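Local coordinates for RagA protein (Porphyromonas gingivalis, PDB 6SLN), which probably imports nutrients, most likely oligopeptides, across the outer membrane as a TonB-dependent receptor, at residues A304-A309 with G338-P343; M795-G800 with L832-D837. All blocks are in the same frame, centred on the assembly; numbering follows the deposited sequence.

Both contacts lie toward the same end of a TonB-dependent receptor barrel, beyond its membrane-spanning wall, and two backbone hydrogen bonds cross each, yet their chemistry differs. Contact 1 is mostly buried, at the barrel rim, and ties the end of helix 301-305 and the start of strand 309-322 to the loop that follows strand 325-337; it adds aromatic-methionine packing and an arginine. Contact 2 is only partly buried and joins two strands of a small antiparallel sheet in the long excursion between barrel strands 752-764 and 844-853, adding small apolar contacts and a glutamate. They share no element of structure, and the nearest atoms of contact 1 and contact 2 are about 25 Å apart.

Contact 1: residues A304-A309 with G338-P343; sequences ALFKTA and GMAREP
Met339 swings its CG between the backbone N and the carbonyl carbon and then bends at chi3 (-96°), which carries the terminal methyl to Phe306, whose own CG stands beside the backbone N and opposite the carbonyl carbon. Met339 CE lies 3.4 Å from Phe306 CD2, and the neighbouring atom Phe306 CE2 comes within 3.6 Å of Ala340 CB, so the CD2-CE2 side of the ring is met obliquely by two successive residues of the loop. The backbones meet at the same place, in an isolated beta bridge between Phe306 and Ala340. Lys307 N donates to Met339 O at 2.9 Å, almost in line with the carbonyl, while Arg341 N reaches Leu305 O, also 2.9 Å away, from well above the carbonyl plane. Leu305 O takes a further bond from a water, which in turn accepts from Glu342 N. Arg341 stretches its chain from CG to NE along the backbone of residues 304 and 305, with CD 3.2 Å from Ala304 O. Its guanidinium then lies with Lys307 CB over one face, toward the rim, and Leu305 N at its edge. The polar end is held from outside the two segments, through a hydrogen bond from Arg341 NH2 to Lys303 O. Phe306 also packs on Thr391 and Val394 of helix 390-396, whereas Ala309 enters the barrel wall by backbone bonding to Ser228. The chemistry thus divides between a sulfur-bearing and aromatic cluster and a polar seam: one backbone N-H and one water serve Leu305 O, a second backbone bond joins Lys307 N to Met339 O, and the positive charge of Arg341, close to the carbonyl oxygens of Lys303 and Ala304, is probably favoured by their partial negative charge.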
loop_
_atom_site.group_PDB
_atom_site.type_symbol
_atom_site.label_atom_id
_atom_site.label_comp_id
_atom_site.label_asym_id
_atom_site.label_seq_id
_atom_site.Cartn_x
_atom_site.Cartn_y
_atom_site.Cartn_z
ATOM N N ALA A 304 -35.136 6.646 11.816
ATOM C CA ALA A 304 -33.809 6.767 12.407
ATOM C C ALA A 304 -32.742 6.090 11.560
ATOM O O ALA A 304 -31.576 6.490 11.611
ATOM C CB ALA A 304 -33.811 6.168 13.812
ATOM N N LEU A 305 -33.104 5.042 10.804
ATOM C CA LEU A 305 -32.116 4.256 10.077
ATOM C C LEU A 305 -32.334 4.145 8.576
ATOM O O LEU A 305 -31.508 3.518 7.913
ATOM C CB LEU A 305 -31.993 2.843 10.684
ATOM C CG LEU A 305 -31.488 2.900 12.124
ATOM C CD1 LEU A 305 -32.298 1.973 12.977
ATOM C CD2 LEU A 305 -29.986 2.646 12.262
ATOM N N PHE A 306 -33.398 4.718 8.022
ATOM C CA PHE A 306 -33.618 4.674 6.581
ATOM C C PHE A 306 -34.179 6.010 6.130
ATOM O O PHE A 306 -34.920 6.676 6.858
ATOM C CB PHE A 306 -34.575 3.533 6.155
ATOM C CG PHE A 306 -33.989 2.159 6.309
ATOM C CD1 PHE A 306 -33.965 1.531 7.544
ATOM C CD2 PHE A 306 -33.441 1.507 5.221
ATOM C CE1 PHE A 306 -33.422 0.271 7.687
ATOM C CE2 PHE A 306 -32.914 0.249 5.348
ATOM C CZ PHE A 306 -32.899 -0.371 6.585
ATOM N N LYS A 307 -33.826 6.386 4.909
ATOM C CA LYS A 307 -34.120 7.696 4.356
ATOM C C LYS A 307 -34.582 7.488 2.927
ATOM O O LYS A 307 -34.393 6.422 2.348
ATOM C CB LYS A 307 -32.878 8.603 4.390
ATOM C CG LYS A 307 -31.647 7.943 3.727
ATOM C CD LYS A 307 -30.432 8.870 3.538
ATOM C CE LYS A 307 -29.879 8.803 2.099
ATOM N NZ LYS A 307 -29.166 10.041 1.644
ATOM N N THR A 308 -35.205 8.505 2.365
ATOM C CA THR A 308 -35.383 8.542 0.929
ATOM C C THR A 308 -34.065 8.980 0.313
ATOM O O THR A 308 -33.403 9.894 0.817
ATOM C CB THR A 308 -36.506 9.500 0.543
ATOM O OG1 THR A 308 -37.708 9.115 1.215
ATOM C CG2 THR A 308 -36.760 9.449 -0.939
ATOM N N ALA A 309 -33.655 8.297 -0.755
ATOM C CA ALA A 309 -32.374 8.607 -1.363
ATOM C C ALA A 309 -32.567 8.932 -2.836
ATOM O O ALA A 309 -33.436 8.353 -3.492
ATOM C CB ALA A 309 -31.400 7.441 -1.207
ATOM N N GLY A 338 -27.827 5.036 -1.532
ATOM C CA GLY A 338 -28.416 3.971 -0.736
ATOM C C GLY A 338 -29.499 4.503 0.182
ATOM O O GLY A 338 -29.365 5.567 0.784
ATOM N N MET A 339 -30.587 3.750 0.299
ATOM C CA MET A 339 -31.678 4.249 1.127
ATOM C C MET A 339 -31.479 3.952 2.607
ATOM O O MET A 339 -32.027 4.672 3.445
ATOM C CB MET A 339 -33.013 3.691 0.657
ATOM C CG MET A 339 -33.025 2.222 0.457
ATOM S SD MET A 339 -34.737 1.739 0.438
ATOM C CE MET A 339 -34.912 1.260 2.145
ATOM N N ALA A 340 -30.721 2.922 2.970
ATOM C CA ALA A 340 -30.336 2.810 4.368
ATOM C C ALA A 340 -29.432 3.978 4.719
ATOM O O ALA A 340 -28.683 4.480 3.880
ATOM C CB ALA A 340 -29.618 1.500 4.652
ATOM N N ARG A 341 -29.524 4.429 5.968
ATOM C CA ARG A 341 -28.772 5.615 6.354
ATOM C C ARG A 341 -27.287 5.319 6.428
ATOM O O ARG A 341 -26.471 6.196 6.115
ATOM C CB ARG A 341 -29.282 6.165 7.678
ATOM C CG ARG A 341 -30.524 6.983 7.522
ATOM C CD ARG A 341 -30.733 7.780 8.789
ATOM N NE ARG A 341 -32.088 8.294 8.834
ATOM C CZ ARG A 341 -32.474 9.410 8.222
ATOM N NH1 ARG A 341 -31.599 10.135 7.529
ATOM N NH2 ARG A 341 -33.737 9.792 8.298
ATOM N N GLU A 342 -26.928 4.100 6.848
ATOM C CA GLU A 342 -25.623 3.513 6.572
ATOM C C GLU A 342 -25.271 3.767 5.111
ATOM O O GLU A 342 -25.965 3.286 4.204
ATOM C CB GLU A 342 -25.636 2.021 6.871
ATOM C CG GLU A 342 -24.506 1.563 7.731
ATOM C CD GLU A 342 -24.528 0.068 7.883
ATOM O OE1 GLU A 342 -23.592 -0.588 7.370
ATOM O OE2 GLU A 342 -25.496 -0.443 8.494
ATOM N N PRO A 343 -24.243 4.561 4.849
ATOM C CA PRO A 343 -24.045 5.076 3.494
ATOM C C PRO A 343 -23.717 3.964 2.531
ATOM O O PRO A 343 -22.948 3.052 2.844
ATOM C CB PRO A 343 -22.867 6.033 3.655
ATOM C CG PRO A 343 -22.953 6.439 5.093
ATOM C CD PRO A 343 -23.310 5.177 5.796
HETATM O O HOH W 1 -28.881 2.201 8.095
#

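Contact 2: residues M795-G800 with L832-D837; sequences MAEYAG and LETRID
Met795 and Thr834 form an antiparallel hydrogen-bonded pair, with Met795 N donating to Thr834 O at 3.2 Å and Thr834 N returning a bond to Met795 O at 2.9 Å. Their side chains lie on the same face of the sheet. There the Met795 chain runs across Ile836 at about a right angle, its CG 4.1 Å from Ile836 CG1. Thr834 turns OG1 opposite its backbone N (chi1 169°), where the hydroxyl donates to the carbonyl of Arg835; the same rotation directs its methyl toward the partner strand. Thr834 CG2 accordingly meets Glu797 CG at 3.6 Å. Glu797, extended beyond CG, slides past Ile836 in the opposite direction, and its OE2 comes to 3.7 Å from Ile836 CD1, so that the aliphatic shaft and one carboxylate oxygen are both bordered by apolar methyls. At the other end of the pairing Ala796 CB packs on Leu832 CB at 3.8 Å, and Ala796 CA approaches Leu832 O in a CA-H...O contact. Glu833 lays its CG beside Ala796 N, 3.5 Å away. Ile836 carries the pairing on by backbone bonding to Phe793, while Glu797 and Ala799 turn to strand 807-812 and bond to Tyr811 and Leu809. Ala796 packs on Trp810 of that strand as well as on Tyr828. Strand 792-802 pairs with strands 783-786, 807-812 and 833-836 in this antiparallel sheet outside the barrel, meeting 833-836 toward its beginning and 807-812 further along.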
loop_
_atom_site.group_PDB
_atom_site.type_symbol
_atom_site.label_atom_id
_atom_site.label_comp_id
_atom_site.label_asym_id
_atom_site.label_seq_id
_atom_site.Cartn_x
_atom_site.Cartn_y
_atom_site.Cartn_z
ATOM N N MET A 795 -35.984 -29.343 9.501
ATOM C CA MET A 795 -36.304 -28.785 10.810
ATOM C C MET A 795 -37.372 -29.647 11.463
ATOM O O MET A 795 -37.985 -30.507 10.822
ATOM C CB MET A 795 -36.787 -27.337 10.710
ATOM C CG MET A 795 -37.864 -27.106 9.665
ATOM S SD MET A 795 -37.943 -25.369 9.197
ATOM C CE MET A 795 -36.527 -25.190 8.130
ATOM N N ALA A 796 -37.572 -29.414 12.758
ATOM C CA ALA A 796 -38.724 -29.990 13.430
ATOM C C ALA A 796 -39.991 -29.338 12.899
ATOM O O ALA A 796 -39.967 -28.212 12.395
ATOM C CB ALA A 796 -38.621 -29.802 14.941
ATOM N N GLU A 797 -41.098 -30.073 12.977
ATOM C CA GLU A 797 -42.402 -29.558 12.573
ATOM C C GLU A 797 -43.106 -29.021 13.812
ATOM O O GLU A 797 -43.554 -29.793 14.665
ATOM C CB GLU A 797 -43.231 -30.635 11.883
ATOM C CG GLU A 797 -42.534 -31.222 10.670
ATOM C CD GLU A 797 -43.468 -32.013 9.780
ATOM O OE1 GLU A 797 -44.601 -32.330 10.212
ATOM O OE2 GLU A 797 -43.059 -32.318 8.642
ATOM N N TYR A 798 -43.174 -27.694 13.910
ATOM C CA TYR A 798 -43.821 -27.018 15.026
ATOM C C TYR A 798 -45.294 -27.384 15.074
ATOM O O TYR A 798 -45.986 -27.316 14.056
ATOM C CB TYR A 798 -43.654 -25.501 14.872
ATOM C CG TYR A 798 -44.202 -24.724 16.037
ATOM C CD1 TYR A 798 -43.549 -24.725 17.261
ATOM C CD2 TYR A 798 -45.386 -24.001 15.923
ATOM C CE1 TYR A 798 -44.057 -24.030 18.332
ATOM C CE2 TYR A 798 -45.893 -23.297 16.984
ATOM C CZ TYR A 798 -45.225 -23.317 18.185
ATOM O OH TYR A 798 -45.724 -22.622 19.256
ATOM N N ALA A 799 -45.776 -27.793 16.247
ATOM C CA ALA A 799 -47.197 -28.124 16.381
ATOM C C ALA A 799 -47.959 -26.919 16.926
ATOM O O ALA A 799 -48.585 -26.166 16.170
ATOM C CB ALA A 799 -47.401 -29.351 17.279
ATOM N N GLY A 800 -47.902 -26.718 18.232
ATOM C CA GLY A 800 -48.342 -25.458 18.793
ATOM C C GLY A 800 -47.943 -25.348 20.244
ATOM O O GLY A 800 -46.780 -25.539 20.600
ATOM N N LEU A 832 -36.140 -34.400 16.330
ATOM C CA LEU A 832 -37.450 -34.121 15.753
ATOM C C LEU A 832 -37.363 -33.522 14.366
ATOM O O LEU A 832 -38.406 -33.290 13.744
ATOM C CB LEU A 832 -38.238 -33.181 16.658
ATOM C CG LEU A 832 -38.415 -33.694 18.077
ATOM C CD1 LEU A 832 -38.752 -32.525 18.998
ATOM C CD2 LEU A 832 -39.494 -34.792 18.117
ATOM N N GLU A 833 -36.158 -33.257 13.879
ATOM C CA GLU A 833 -35.999 -32.582 12.607
ATOM C C GLU A 833 -36.162 -33.578 11.469
ATOM O O GLU A 833 -35.694 -34.714 11.546
ATOM C CB GLU A 833 -34.640 -31.889 12.554
ATOM C CG GLU A 833 -34.492 -30.831 13.641
ATOM C CD GLU A 833 -33.166 -30.106 13.602
ATOM O OE1 GLU A 833 -32.486 -30.149 12.557
ATOM O OE2 GLU A 833 -32.810 -29.489 14.628
ATOM N N THR A 834 -36.853 -33.140 10.422
ATOM C CA THR A 834 -37.287 -33.986 9.326
ATOM C C THR A 834 -37.025 -33.253 8.018
ATOM O O THR A 834 -36.923 -32.025 7.986
ATOM C CB THR A 834 -38.775 -34.321 9.452
ATOM O OG1 THR A 834 -39.236 -34.942 8.251
ATOM C CG2 THR A 834 -39.570 -33.049 9.650
ATOM N N ARG A 835 -36.892 -34.005 6.929
ATOM C CA ARG A 835 -36.849 -33.338 5.639
ATOM C C ARG A 835 -38.226 -32.775 5.326
ATOM O O ARG A 835 -39.251 -33.426 5.547
ATOM C CB ARG A 835 -36.388 -34.276 4.524
ATOM C CG ARG A 835 -35.716 -33.503 3.379
ATOM C CD ARG A 835 -35.877 -34.114 1.985
ATOM N NE ARG A 835 -37.271 -34.277 1.579
ATOM C CZ ARG A 835 -37.956 -35.408 1.738
ATOM N NH1 ARG A 835 -39.226 -35.491 1.345
ATOM N NH2 ARG A 835 -37.367 -36.457 2.303
ATOM N N ILE A 836 -38.245 -31.549 4.823
ATOM C CA ILE A 836 -39.476 -30.833 4.520
ATOM C C ILE A 836 -39.659 -30.790 3.011
ATOM O O ILE A 836 -38.704 -30.542 2.269
ATOM C CB ILE A 836 -39.438 -29.418 5.131
ATOM C CG1 ILE A 836 -39.145 -29.534 6.628
ATOM C CG2 ILE A 836 -40.701 -28.644 4.828
ATOM C CD1 ILE A 836 -40.302 -30.109 7.430
ATOM N N ASP A 837 -40.887 -31.034 2.553
ATOM C CA ASP A 837 -41.161 -31.002 1.119
ATOM C C ASP A 837 -41.283 -29.562 0.621
ATOM O O ASP A 837 -42.284 -29.190 -0.001
ATOM C CB ASP A 837 -42.430 -31.792 0.798
ATOM C CG ASP A 837 -42.476 -32.262 -0.648
ATOM O OD1 ASP A 837 -41.399 -32.421 -1.273
ATOM O OD2 ASP A 837 -43.604 -32.472 -1.156
#